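Local coordinates for McyG protein (Microcystis aeruginosa PCC 7806, PDB 4R0M) that probably activates phenylalanine or a related acid as an acyl-adenylate and passes it to a peptidyl carrier domain in microcystin synthesis, at residues N220-D225 and T529-V534; V231-M236 and I270-N275; P274-S279 and A304-S309. All coordinates share one frame; numbering follows the deposited sequence.

Interaction 1 of 3, residues N220-D225 and T529-V534; sequences NWMPLD and TSIGKV. With FA5 (adenosine-5'-[phenylalaninyl-phosphate]), chain C.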
loop_
_atom_site.group_PDB
_atom_site.type_symbol
_atom_site.label_atom_id
_atom_site.label_comp_id
_atom_site.label_asym_id
_atom_site.label_seq_id
_atom_site.Cartn_x
_atom_site.Cartn_y
_atom_site.Cartn_z
ATOM N N ASN A 220 -3.925 3.443 -11.528
ATOM C CA ASN A 220 -3.964 2.886 -10.187
ATOM C C ASN A 220 -5.164 1.966 -10.003
ATOM O O ASN A 220 -6.271 2.279 -10.450
ATOM C CB ASN A 220 -4.017 3.998 -9.140
ATOM C CG ASN A 220 -4.216 3.465 -7.733
ATOM O OD1 ASN A 220 -3.351 2.790 -7.182
ATOM N ND2 ASN A 220 -5.368 3.764 -7.148
ATOM N N TRP A 221 -4.941 0.834 -9.343
ATOM C CA TRP A 221 -6.045 -0.044 -8.966
ATOM C C TRP A 221 -6.014 -0.426 -7.508
ATOM O O TRP A 221 -6.727 -1.331 -7.080
ATOM C CB TRP A 221 -6.134 -1.257 -9.886
ATOM C CG TRP A 221 -4.952 -2.190 -9.828
ATOM C CD1 TRP A 221 -3.695 -2.011 -10.400
ATOM C CD2 TRP A 221 -4.892 -3.507 -9.178
ATOM N NE1 TRP A 221 -2.883 -3.086 -10.143
ATOM C CE2 TRP A 221 -3.537 -4.019 -9.417
ATOM C CE3 TRP A 221 -5.785 -4.279 -8.436
ATOM C CZ2 TRP A 221 -3.123 -5.253 -8.932
ATOM C CZ3 TRP A 221 -5.354 -5.521 -7.953
ATOM C CH2 TRP A 221 -4.056 -5.993 -8.194
HETATM N N MSE A 222 -5.233 0.270 -6.712
HETATM C CA MSE A 222 -5.204 0.100 -5.283
HETATM C C MSE A 222 -6.192 1.000 -4.652
HETATM O O MSE A 222 -6.523 1.972 -5.248
HETATM C CB MSE A 222 -3.847 0.465 -4.736
HETATM C CG MSE A 222 -2.731 -0.503 -5.096
HETATM SE SE MSE A 222 -2.850 -2.364 -4.586
HETATM C CE MSE A 222 -3.271 -3.076 -6.295
ATOM N N PRO A 223 -6.694 0.694 -3.481
ATOM C CA PRO A 223 -7.681 1.576 -2.847
ATOM C C PRO A 223 -7.110 2.962 -2.548
ATOM O O PRO A 223 -5.930 3.094 -2.224
ATOM C CB PRO A 223 -8.050 0.842 -1.548
ATOM C CG PRO A 223 -6.984 -0.175 -1.345
ATOM C CD PRO A 223 -6.480 -0.541 -2.707
ATOM N N LEU A 224 -7.962 3.977 -2.654
ATOM C CA LEU A 224 -7.531 5.372 -2.632
ATOM C C LEU A 224 -7.055 5.897 -1.283
ATOM O O LEU A 224 -6.428 6.950 -1.225
ATOM C CB LEU A 224 -8.630 6.280 -3.192
ATOM C CG LEU A 224 -8.958 6.192 -4.687
ATOM C CD1 LEU A 224 -10.062 7.177 -5.024
ATOM C CD2 LEU A 224 -7.739 6.461 -5.553
ATOM N N ASP A 225 -7.347 5.176 -0.203
ATOM C CA ASP A 225 -6.920 5.606 1.134
ATOM C C ASP A 225 -5.429 5.381 1.380
ATOM O O ASP A 225 -4.858 5.962 2.298
ATOM C CB ASP A 225 -7.741 4.918 2.229
ATOM C CG ASP A 225 -7.702 3.411 2.126
ATOM O OD1 ASP A 225 -8.487 2.855 1.327
ATOM O OD2 ASP A 225 -6.894 2.786 2.846
ATOM N N THR A 529 -3.640 -5.343 5.011
ATOM C CA THR A 529 -3.706 -3.892 4.846
ATOM C C THR A 529 -4.549 -3.611 3.610
ATOM O O THR A 529 -4.818 -4.520 2.823
ATOM C CB THR A 529 -2.309 -3.261 4.664
ATOM O OG1 THR A 529 -1.661 -3.844 3.526
ATOM C CG2 THR A 529 -1.446 -3.471 5.903
ATOM N N SER A 530 -4.965 -2.360 3.439
ATOM C CA SER A 530 -5.798 -1.961 2.300
ATOM C C SER A 530 -5.239 -2.447 0.965
ATOM O O SER A 530 -5.996 -2.828 0.075
ATOM C CB SER A 530 -5.972 -0.441 2.270
ATOM O OG SER A 530 -4.715 0.210 2.174
ATOM N N ILE A 531 -3.912 -2.455 0.847
ATOM C CA ILE A 531 -3.249 -2.836 -0.400
ATOM C C ILE A 531 -3.028 -4.343 -0.596
ATOM O O ILE A 531 -2.479 -4.764 -1.620
ATOM C CB ILE A 531 -1.927 -2.058 -0.618
ATOM C CG1 ILE A 531 -0.915 -2.313 0.503
ATOM C CG2 ILE A 531 -2.220 -0.577 -0.812
ATOM C CD1 ILE A 531 0.494 -1.877 0.155
ATOM N N GLY A 532 -3.455 -5.143 0.378
ATOM C CA GLY A 532 -3.422 -6.601 0.254
ATOM C C GLY A 532 -2.180 -7.281 0.804
ATOM O O GLY A 532 -1.939 -8.455 0.526
ATOM N N LYS A 533 -1.390 -6.542 1.576
ATOM C CA LYS A 533 -0.227 -7.100 2.250
ATOM C C LYS A 533 -0.671 -7.786 3.538
ATOM O O LYS A 533 -1.246 -7.146 4.427
ATOM C CB LYS A 533 0.800 -6.003 2.550
ATOM C CG LYS A 533 2.010 -6.470 3.350
ATOM C CD LYS A 533 2.998 -5.339 3.616
ATOM C CE LYS A 533 2.475 -4.345 4.643
ATOM N NZ LYS A 533 3.510 -3.344 5.027
ATOM N N VAL A 534 -0.408 -9.090 3.626
ATOM C CA VAL A 534 -0.724 -9.882 4.814
ATOM C C VAL A 534 0.072 -9.356 6.008
ATOM O O VAL A 534 1.304 -9.334 5.982
ATOM C CB VAL A 534 -0.426 -11.386 4.598
ATOM C CG1 VAL A 534 -0.648 -12.178 5.879
ATOM C CG2 VAL A 534 -1.282 -11.956 3.477
HETATM C C FA5 C . 3.271 0.973 1.781
HETATM O O FA5 C . 2.963 -0.212 1.725
HETATM C CA FA5 C . 4.183 1.566 0.738
HETATM N N FA5 C . 5.314 0.671 0.686
HETATM C CB FA5 C . 3.529 1.621 -0.650
HETATM C CG FA5 C . 4.370 2.063 -1.854
HETATM C CD1 FA5 C . 5.765 2.102 -1.862
HETATM C CD2 FA5 C . 3.704 2.440 -3.029
HETATM C CE1 FA5 C . 6.468 2.513 -3.002
HETATM C CE2 FA5 C . 4.396 2.845 -4.176
HETATM C CZ FA5 C . 5.788 2.884 -4.162
HETATM P P FA5 C . 2.734 1.260 4.432
HETATM O OP1 FA5 C . 1.433 0.547 4.686
HETATM O OP2 FA5 C . 3.107 2.427 5.312
HETATM O OP3 FA5 C . 2.754 1.773 2.891
HETATM O "O5'" FA5 C . 3.892 0.144 4.545
HETATM C "C5'" FA5 C . 5.278 0.456 4.430
HETATM C "C4'" FA5 C . 6.071 -0.820 4.663
HETATM O "O4'" FA5 C . 5.848 -1.790 3.633
HETATM C "C3'" FA5 C . 7.569 -0.594 4.656
HETATM O "O3'" FA5 C . 8.045 -0.107 5.910
HETATM C "C2'" FA5 C . 8.092 -1.979 4.350
HETATM O "O2'" FA5 C . 8.149 -2.770 5.542
HETATM C "C1'" FA5 C . 7.035 -2.564 3.437
HETATM N N9 FA5 C . 7.506 -2.452 2.032
HETATM C C8 FA5 C . 7.101 -1.532 1.138
HETATM N N7 FA5 C . 7.713 -1.696 -0.061
HETATM C C5 FA5 C . 8.546 -2.746 0.056
HETATM C C6 FA5 C . 9.498 -3.464 -0.827
HETATM N N6 FA5 C . 9.689 -3.081 -2.111
HETATM N N1 FA5 C . 10.175 -4.517 -0.310
HETATM C C2 FA5 C . 10.002 -4.911 0.969
HETATM N N3 FA5 C . 9.151 -4.311 1.824
HETATM C C4 FA5 C . 8.409 -3.240 1.438
#
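Pro223 and Ser530 meet where a type I beta turn, Thr529 to Gly532, comes down on the loop that follows strand 217-220. The turn belongs to the sequence TSIGKV, which resembles the A10 motif of adenylation domains. Its tight part lies among partly exposed residues. Pro223 CG presses on Ser530 O at 3.2 Å, and Asp225 OD2 lies 3.4 Å from Ser530 CB, although this carboxylate oxygen is hydrogen-bonded to Thr101 OG1.

The buried part is looser. Met222, present as selenomethionine, has a chain bent at chi2 and chi3 that crosses Ile531 at about a right angle, with SE 4.1 Å from Ile531 CB and a little closer to the Ile531 carbonyl O. Its CE methyl sits over the centre of the Trp221 ring, 3.1 Å above the plane, so the indole backs the selenium arm. Asn220 OD1 takes Met222 N (3.2 Å) from well above the carbonyl plane in an Asx turn, while Asn220 ND2 donates back to Met222 O, so the side chain bridges the loop. Only about 200 Å² is buried in all, a modest join between widely separated parts of the chain. Past the turn, the Lys533 chain sets out straight (chi1 176°), bends at chi3, and NZ hydrogen-bonds the ribose ring oxygen O4' of the phenylalanyl-adenylate at 3.1 Å.

Interaction 2 of 3, residues V231-M236 and I270-N275; sequences VFLGIM and ISWSPN. With FA5 (adenosine-5'-[phenylalaninyl-phosphate]), chain C.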
loop_
_atom_site.group_PDB
_atom_site.type_symbol
_atom_site.label_atom_id
_atom_site.label_comp_id
_atom_site.label_asym_id
_atom_site.label_seq_id
_atom_site.Cartn_x
_atom_site.Cartn_y
_atom_site.Cartn_z
ATOM N N VAL A 231 -0.667 9.699 -3.556
ATOM C CA VAL A 231 0.493 10.501 -3.903
ATOM C C VAL A 231 1.104 10.095 -5.243
ATOM O O VAL A 231 1.011 10.852 -6.213
ATOM C CB VAL A 231 1.544 10.492 -2.768
ATOM C CG1 VAL A 231 2.629 11.516 -3.034
ATOM C CG2 VAL A 231 0.888 10.794 -1.429
ATOM N N PHE A 232 1.705 8.906 -5.304
ATOM C CA PHE A 232 2.422 8.447 -6.500
ATOM C C PHE A 232 1.545 8.370 -7.752
ATOM O O PHE A 232 1.989 8.722 -8.847
ATOM C CB PHE A 232 3.122 7.102 -6.234
ATOM C CG PHE A 232 3.790 6.501 -7.448
ATOM C CD1 PHE A 232 4.755 7.210 -8.166
ATOM C CD2 PHE A 232 3.471 5.212 -7.859
ATOM C CE1 PHE A 232 5.367 6.650 -9.280
ATOM C CE2 PHE A 232 4.083 4.645 -8.969
ATOM C CZ PHE A 232 5.032 5.366 -9.679
ATOM N N LEU A 233 0.306 7.917 -7.589
ATOM C CA LEU A 233 -0.606 7.775 -8.724
ATOM C C LEU A 233 -1.829 8.683 -8.601
ATOM O O LEU A 233 -2.874 8.427 -9.202
ATOM C CB LEU A 233 -1.011 6.308 -8.915
ATOM C CG LEU A 233 0.137 5.332 -9.200
ATOM C CD1 LEU A 233 -0.352 3.892 -9.163
ATOM C CD2 LEU A 233 0.825 5.632 -10.526
ATOM N N GLY A 234 -1.678 9.750 -7.823
ATOM C CA GLY A 234 -2.713 10.759 -7.663
ATOM C C GLY A 234 -2.124 12.144 -7.820
ATOM O O GLY A 234 -2.171 12.731 -8.903
ATOM N N ILE A 235 -1.547 12.652 -6.734
ATOM C CA ILE A 235 -0.981 14.000 -6.686
ATOM C C ILE A 235 0.171 14.207 -7.678
ATOM O O ILE A 235 0.308 15.293 -8.247
ATOM C CB ILE A 235 -0.549 14.368 -5.248
ATOM C CG1 ILE A 235 -1.781 14.478 -4.339
ATOM C CG2 ILE A 235 0.253 15.666 -5.223
ATOM C CD1 ILE A 235 -1.490 14.288 -2.864
HETATM N N MSE A 236 0.981 13.170 -7.894
HETATM C CA MSE A 236 2.053 13.224 -8.895
HETATM C C MSE A 236 1.490 13.532 -10.256
HETATM O O MSE A 236 2.013 14.396 -10.965
HETATM C CB MSE A 236 2.885 11.939 -8.944
HETATM C CG MSE A 236 4.123 12.174 -9.813
HETATM SE SE MSE A 236 5.297 10.598 -9.913
HETATM C CE MSE A 236 4.223 9.565 -11.198
ATOM N N ILE A 270 2.731 4.279 -16.713
ATOM C CA ILE A 270 3.118 4.143 -15.306
ATOM C C ILE A 270 2.014 3.423 -14.532
ATOM O O ILE A 270 0.852 3.838 -14.568
ATOM C CB ILE A 270 3.383 5.517 -14.637
ATOM C CG1 ILE A 270 4.456 6.310 -15.396
ATOM C CG2 ILE A 270 3.780 5.339 -13.173
ATOM C CD1 ILE A 270 4.530 7.772 -15.004
ATOM N N SER A 271 2.379 2.347 -13.839
ATOM C CA SER A 271 1.437 1.621 -12.986
ATOM C C SER A 271 2.157 0.949 -11.815
ATOM O O SER A 271 3.386 1.003 -11.724
ATOM C CB SER A 271 0.628 0.599 -13.795
ATOM O OG SER A 271 -0.573 0.269 -13.115
ATOM N N TRP A 272 1.383 0.322 -10.929
ATOM C CA TRP A 272 1.916 -0.239 -9.686
ATOM C C TRP A 272 1.020 -1.276 -9.058
ATOM O O TRP A 272 -0.211 -1.184 -9.127
ATOM C CB TRP A 272 2.223 0.890 -8.693
ATOM C CG TRP A 272 2.241 0.483 -7.236
ATOM C CD1 TRP A 272 3.123 -0.393 -6.601
ATOM C CD2 TRP A 272 1.338 0.945 -6.176
ATOM N NE1 TRP A 272 2.825 -0.506 -5.268
ATOM C CE2 TRP A 272 1.768 0.268 -4.946
ATOM C CE3 TRP A 272 0.255 1.816 -6.124
ATOM C CZ2 TRP A 272 1.124 0.471 -3.735
ATOM C CZ3 TRP A 272 -0.384 2.012 -4.895
ATOM C CH2 TRP A 272 0.042 1.356 -3.730
ATOM N N SER A 273 1.655 -2.284 -8.457
ATOM C CA SER A 273 1.002 -3.235 -7.555
ATOM C C SER A 273 2.056 -3.868 -6.644
ATOM O O SER A 273 3.251 -3.824 -6.957
ATOM C CB SER A 273 0.268 -4.323 -8.342
ATOM O OG SER A 273 1.151 -5.359 -8.740
ATOM N N PRO A 274 1.628 -4.453 -5.507
ATOM C CA PRO A 274 2.571 -5.220 -4.694
ATOM C C PRO A 274 2.914 -6.547 -5.357
ATOM O O PRO A 274 2.295 -6.919 -6.358
ATOM C CB PRO A 274 1.803 -5.466 -3.384
ATOM C CG PRO A 274 0.651 -4.520 -3.412
ATOM C CD PRO A 274 0.306 -4.375 -4.862
ATOM N N ASN A 275 3.890 -7.251 -4.791
ATOM C CA ASN A 275 4.388 -8.502 -5.355
ATOM C C ASN A 275 3.322 -9.558 -5.669
ATOM O O ASN A 275 3.393 -10.210 -6.715
ATOM C CB ASN A 275 5.473 -9.098 -4.457
ATOM C CG ASN A 275 6.125 -10.320 -5.067
ATOM O OD1 ASN A 275 7.000 -10.210 -5.931
ATOM N ND2 ASN A 275 5.701 -11.500 -4.622
HETATM C C FA5 C . 3.271 0.973 1.781
HETATM O O FA5 C . 2.963 -0.212 1.725
HETATM C CA FA5 C . 4.183 1.566 0.738
HETATM N N FA5 C . 5.314 0.671 0.686
HETATM C CB FA5 C . 3.529 1.621 -0.650
HETATM C CG FA5 C . 4.370 2.063 -1.854
HETATM C CD1 FA5 C . 5.765 2.102 -1.862
HETATM C CD2 FA5 C . 3.704 2.440 -3.029
HETATM C CE1 FA5 C . 6.468 2.513 -3.002
HETATM C CE2 FA5 C . 4.396 2.845 -4.176
HETATM C CZ FA5 C . 5.788 2.884 -4.162
HETATM P P FA5 C . 2.734 1.260 4.432
HETATM O OP1 FA5 C . 1.433 0.547 4.686
HETATM O OP2 FA5 C . 3.107 2.427 5.312
HETATM O OP3 FA5 C . 2.754 1.773 2.891
HETATM O "O5'" FA5 C . 3.892 0.144 4.545
HETATM C "C5'" FA5 C . 5.278 0.456 4.430
HETATM C "C4'" FA5 C . 6.071 -0.820 4.663
HETATM O "O4'" FA5 C . 5.848 -1.790 3.633
HETATM C "C3'" FA5 C . 7.569 -0.594 4.656
HETATM O "O3'" FA5 C . 8.045 -0.107 5.910
HETATM C "C2'" FA5 C . 8.092 -1.979 4.350
HETATM O "O2'" FA5 C . 8.149 -2.770 5.542
HETATM C "C1'" FA5 C . 7.035 -2.564 3.437
HETATM N N9 FA5 C . 7.506 -2.452 2.032
HETATM C C8 FA5 C . 7.101 -1.532 1.138
HETATM N N7 FA5 C . 7.713 -1.696 -0.061
HETATM C C5 FA5 C . 8.546 -2.746 0.056
HETATM C C6 FA5 C . 9.498 -3.464 -0.827
HETATM N N6 FA5 C . 9.689 -3.081 -2.111
HETATM N N1 FA5 C . 10.175 -4.517 -0.310
HETATM C C2 FA5 C . 10.002 -4.911 0.969
HETATM N N3 FA5 C . 9.151 -4.311 1.824
HETATM C C4 FA5 C . 8.409 -3.240 1.438
#
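Helix 231-236, bearing Phe232, Leu233 and Met236, passes strand 270-273 at an axis distance of 9.7 Å and runs against it at 145°, far enough apart for a full layer of side chains. The helix is irregular here: a wider pi-type turn brings Met236 N to Val231 O. On the strand, Ile270 and Trp272 point to the helix, while Ser271 between them points away.

Contact is wholly apolar and buried. Ile270 CG2 receives two partners, the CZ end of Phe232 at 3.7 Å and Leu233 CD2 at 4.0 Å. Leu233 bridges the two strand side chains with its two methyls, for its other branch, CD1, lies in the plane of the Trp272 indole at the CE3 edge, 3.7 Å away. Phe232 is turned differently, offering its ring edge near CE2 to Trp272 CB. Farther along, the selenomethionine Met236 adds a lighter touch, CE to Ile270 CD1.

Leu233 takes the edge of the indole, and the ligand lies over one face. A chi1 of 157° swings the indole away from its own amide, and Trp272 offers that face to the phenyl group of the phenylalanyl-adenylate, whose CD2 sits offset toward the rim, 3.3 Å from Trp272 CZ2. A hydrogen bond from NE1 to Ala304 O helps fix the ring's rotation. Trp272 thus forms part of the pocket wall for the substrate side chain, with the other apolar side chains packed behind it.

Within the sheet, strand 270-273 runs between the parallel strands 217-220 and 300-303. Helix 227-240 lies on one side of it, joining strand 217-220 to strand 243-246, and is itself packed against helix 196-210.

Interaction 3 of 3, residues P274-S279 and A304-S309; sequences PNFAFS and AGEQVS. With FA5 (adenosine-5'-[phenylalaninyl-phosphate]), chain C.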
loop_
_atom_site.group_PDB
_atom_site.type_symbol
_atom_site.label_atom_id
_atom_site.label_comp_id
_atom_site.label_asym_id
_atom_site.label_seq_id
_atom_site.Cartn_x
_atom_site.Cartn_y
_atom_site.Cartn_z
ATOM N N PRO A 274 1.628 -4.453 -5.507
ATOM C CA PRO A 274 2.571 -5.220 -4.694
ATOM C C PRO A 274 2.914 -6.547 -5.357
ATOM O O PRO A 274 2.295 -6.919 -6.358
ATOM C CB PRO A 274 1.803 -5.466 -3.384
ATOM C CG PRO A 274 0.651 -4.520 -3.412
ATOM C CD PRO A 274 0.306 -4.375 -4.862
ATOM N N ASN A 275 3.890 -7.251 -4.791
ATOM C CA ASN A 275 4.388 -8.502 -5.355
ATOM C C ASN A 275 3.322 -9.558 -5.669
ATOM O O ASN A 275 3.393 -10.210 -6.715
ATOM C CB ASN A 275 5.473 -9.098 -4.457
ATOM C CG ASN A 275 6.125 -10.320 -5.067
ATOM O OD1 ASN A 275 7.000 -10.210 -5.931
ATOM N ND2 ASN A 275 5.701 -11.500 -4.622
ATOM N N PHE A 276 2.339 -9.720 -4.783
ATOM C CA PHE A 276 1.330 -10.775 -4.940
ATOM C C PHE A 276 0.547 -10.671 -6.251
ATOM O O PHE A 276 0.176 -11.688 -6.845
ATOM C CB PHE A 276 0.376 -10.837 -3.733
ATOM C CG PHE A 276 -0.622 -9.711 -3.676
ATOM C CD1 PHE A 276 -1.805 -9.764 -4.411
ATOM C CD2 PHE A 276 -0.391 -8.602 -2.873
ATOM C CE1 PHE A 276 -2.722 -8.727 -4.360
ATOM C CE2 PHE A 276 -1.308 -7.565 -2.812
ATOM C CZ PHE A 276 -2.475 -7.626 -3.558
ATOM N N ALA A 277 0.299 -9.441 -6.695
ATOM C CA ALA A 277 -0.470 -9.203 -7.914
ATOM C C ALA A 277 0.293 -9.648 -9.162
ATOM O O ALA A 277 -0.311 -10.122 -10.129
ATOM C CB ALA A 277 -0.868 -7.746 -8.012
ATOM N N PHE A 278 1.616 -9.500 -9.125
ATOM C CA PHE A 278 2.491 -10.043 -10.165
ATOM C C PHE A 278 2.324 -11.559 -10.254
ATOM O O PHE A 278 2.249 -12.119 -11.348
ATOM C CB PHE A 278 3.957 -9.690 -9.886
ATOM C CG PHE A 278 4.323 -8.271 -10.226
ATOM C CD1 PHE A 278 3.830 -7.203 -9.479
ATOM C CD2 PHE A 278 5.183 -8.000 -11.287
ATOM C CE1 PHE A 278 4.176 -5.897 -9.794
ATOM C CE2 PHE A 278 5.534 -6.695 -11.603
ATOM C CZ PHE A 278 5.030 -5.643 -10.856
ATOM N N SER A 279 2.254 -12.208 -9.091
ATOM C CA SER A 279 2.025 -13.648 -9.004
ATOM C C SER A 279 0.640 -14.042 -9.516
ATOM O O SER A 279 0.495 -15.073 -10.172
ATOM C CB SER A 279 2.226 -14.141 -7.567
ATOM O OG SER A 279 2.067 -15.545 -7.484
ATOM N N ALA A 304 6.061 -2.772 -5.598
ATOM C CA ALA A 304 6.334 -2.174 -4.287
ATOM C C ALA A 304 5.167 -2.345 -3.320
ATOM O O ALA A 304 4.024 -2.535 -3.739
ATOM C CB ALA A 304 6.680 -0.699 -4.435
ATOM N N GLY A 305 5.462 -2.257 -2.029
ATOM C CA GLY A 305 4.451 -2.440 -0.991
ATOM C C GLY A 305 4.771 -3.597 -0.062
ATOM O O GLY A 305 4.370 -3.596 1.100
ATOM N N GLU A 306 5.491 -4.585 -0.588
ATOM C CA GLU A 306 5.919 -5.761 0.169
ATOM C C GLU A 306 7.181 -6.337 -0.464
ATOM O O GLU A 306 7.584 -5.921 -1.556
ATOM C CB GLU A 306 4.812 -6.824 0.214
ATOM C CG GLU A 306 4.502 -7.476 -1.129
ATOM C CD GLU A 306 3.435 -8.554 -1.045
ATOM O OE1 GLU A 306 3.022 -9.062 -2.108
ATOM O OE2 GLU A 306 3.000 -8.897 0.074
ATOM N N GLN A 307 7.794 -7.298 0.225
ATOM C CA GLN A 307 9.001 -7.956 -0.258
ATOM C C GLN A 307 8.818 -8.452 -1.692
ATOM O O GLN A 307 7.786 -9.034 -2.029
ATOM C CB GLN A 307 9.393 -9.108 0.677
ATOM C CG GLN A 307 10.809 -9.630 0.477
ATOM C CD GLN A 307 11.886 -8.663 0.936
ATOM O OE1 GLN A 307 11.715 -7.933 1.915
ATOM N NE2 GLN A 307 13.012 -8.666 0.233
ATOM N N VAL A 308 9.822 -8.195 -2.527
ATOM C CA VAL A 308 9.792 -8.573 -3.938
ATOM C C VAL A 308 10.456 -9.938 -4.124
ATOM O O VAL A 308 11.578 -10.159 -3.659
ATOM C CB VAL A 308 10.487 -7.510 -4.827
ATOM C CG1 VAL A 308 10.350 -7.855 -6.302
ATOM C CG2 VAL A 308 9.915 -6.121 -4.556
ATOM N N SER A 309 9.755 -10.843 -4.800
ATOM C CA SER A 309 10.257 -12.195 -5.040
ATOM C C SER A 309 10.987 -12.313 -6.378
ATOM O O SER A 309 10.412 -12.045 -7.438
ATOM C CB SER A 309 9.113 -13.211 -4.961
ATOM O OG SER A 309 9.526 -14.488 -5.419
HETATM C C FA5 C . 3.271 0.973 1.781
HETATM O O FA5 C . 2.963 -0.212 1.725
HETATM C CA FA5 C . 4.183 1.566 0.738
HETATM N N FA5 C . 5.314 0.671 0.686
HETATM C CB FA5 C . 3.529 1.621 -0.650
HETATM C CG FA5 C . 4.370 2.063 -1.854
HETATM C CD1 FA5 C . 5.765 2.102 -1.862
HETATM C CD2 FA5 C . 3.704 2.440 -3.029
HETATM C CE1 FA5 C . 6.468 2.513 -3.002
HETATM C CE2 FA5 C . 4.396 2.845 -4.176
HETATM C CZ FA5 C . 5.788 2.884 -4.162
HETATM P P FA5 C . 2.734 1.260 4.432
HETATM O OP1 FA5 C . 1.433 0.547 4.686
HETATM O OP2 FA5 C . 3.107 2.427 5.312
HETATM O OP3 FA5 C . 2.754 1.773 2.891
HETATM O "O5'" FA5 C . 3.892 0.144 4.545
HETATM C "C5'" FA5 C . 5.278 0.456 4.430
HETATM C "C4'" FA5 C . 6.071 -0.820 4.663
HETATM O "O4'" FA5 C . 5.848 -1.790 3.633
HETATM C "C3'" FA5 C . 7.569 -0.594 4.656
HETATM O "O3'" FA5 C . 8.045 -0.107 5.910
HETATM C "C2'" FA5 C . 8.092 -1.979 4.350
HETATM O "O2'" FA5 C . 8.149 -2.770 5.542
HETATM C "C1'" FA5 C . 7.035 -2.564 3.437
HETATM N N9 FA5 C . 7.506 -2.452 2.032
HETATM C C8 FA5 C . 7.101 -1.532 1.138
HETATM N N7 FA5 C . 7.713 -1.696 -0.061
HETATM C C5 FA5 C . 8.546 -2.746 0.056
HETATM C C6 FA5 C . 9.498 -3.464 -0.827
HETATM N N6 FA5 C . 9.689 -3.081 -2.111
HETATM N N1 FA5 C . 10.175 -4.517 -0.310
HETATM C C2 FA5 C . 10.002 -4.911 0.969
HETATM N N3 FA5 C . 9.151 -4.311 1.824
HETATM C C4 FA5 C . 8.409 -3.240 1.438
#
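Asn275 and Glu306 reach past each other, each accepting a backbone N-H from the opposite segment. Asn275, its CG anti to the backbone nitrogen, extends to Ser309, whose N donates to OD1 at 3.0 Å in an almost straight bond, 176° at the hydrogen. The donor nevertheless stands above the carbonyl plane, 64° out of it, rather than on a lone pair. Coming the other way, Glu306 is extended beyond CG and brings OE1 to Phe276 N at 2.8 Å. This bond is noticeably bent at the hydrogen, but meets the oxygen nearly along its C-O bond.

The same oxygen lies at the rim of the Phe276 ring, near its plane and 3.5 Å from CD2, with the carboxylate turned 88° to the ring. Placed at the first turn of helix 275-282, the negative charge would probably be favoured by the helix dipole. Asn275 CB also packs against the Gln307 carbonyl O at 3.4 Å. An alanine at Asn275 would lose the amide oxygen, and is likely to leave Ser309 N without its acceptor and the loop freer to shift.

Pinned in this way, residues 304-308 line the ligand. Gly305, at positive phi, brings N within 3.0 Å of adenine N7; the Glu306 and Gln307 backbones lie against the adenine, while Ala304 CB lies 3.5 Å from CE1 of the ligand's phenyl ring.

The loop follows strand 300-303 and leads at Ser309, the N-cap, into helix 310-320, where Ser309 OG hydrogen-bonds Thr312. Nearby, Phe278 of helix 275-282 meets Phe316 of that second helix.

In the fold
From the N terminus, the chain first lays down residues 220-225, one half of interaction 1, whose partner at 529-534 arrives some 300 residues later. Within that long loop, interaction 2 closes a span of 33 residues between helix 227-240 and strand 270-273, and interaction 3 then closes one of 24 between helix 275-282 and the loop after strand 300-303. These two short loops follow in succession without crossing, meeting at the shared Pro274 and Asn275, and interaction 1 encloses both. All three touch the phenylalanyl-adenylate, so the wide closure brings the late loop that carries Lys533 onto a pocket built by the sheet and its helices.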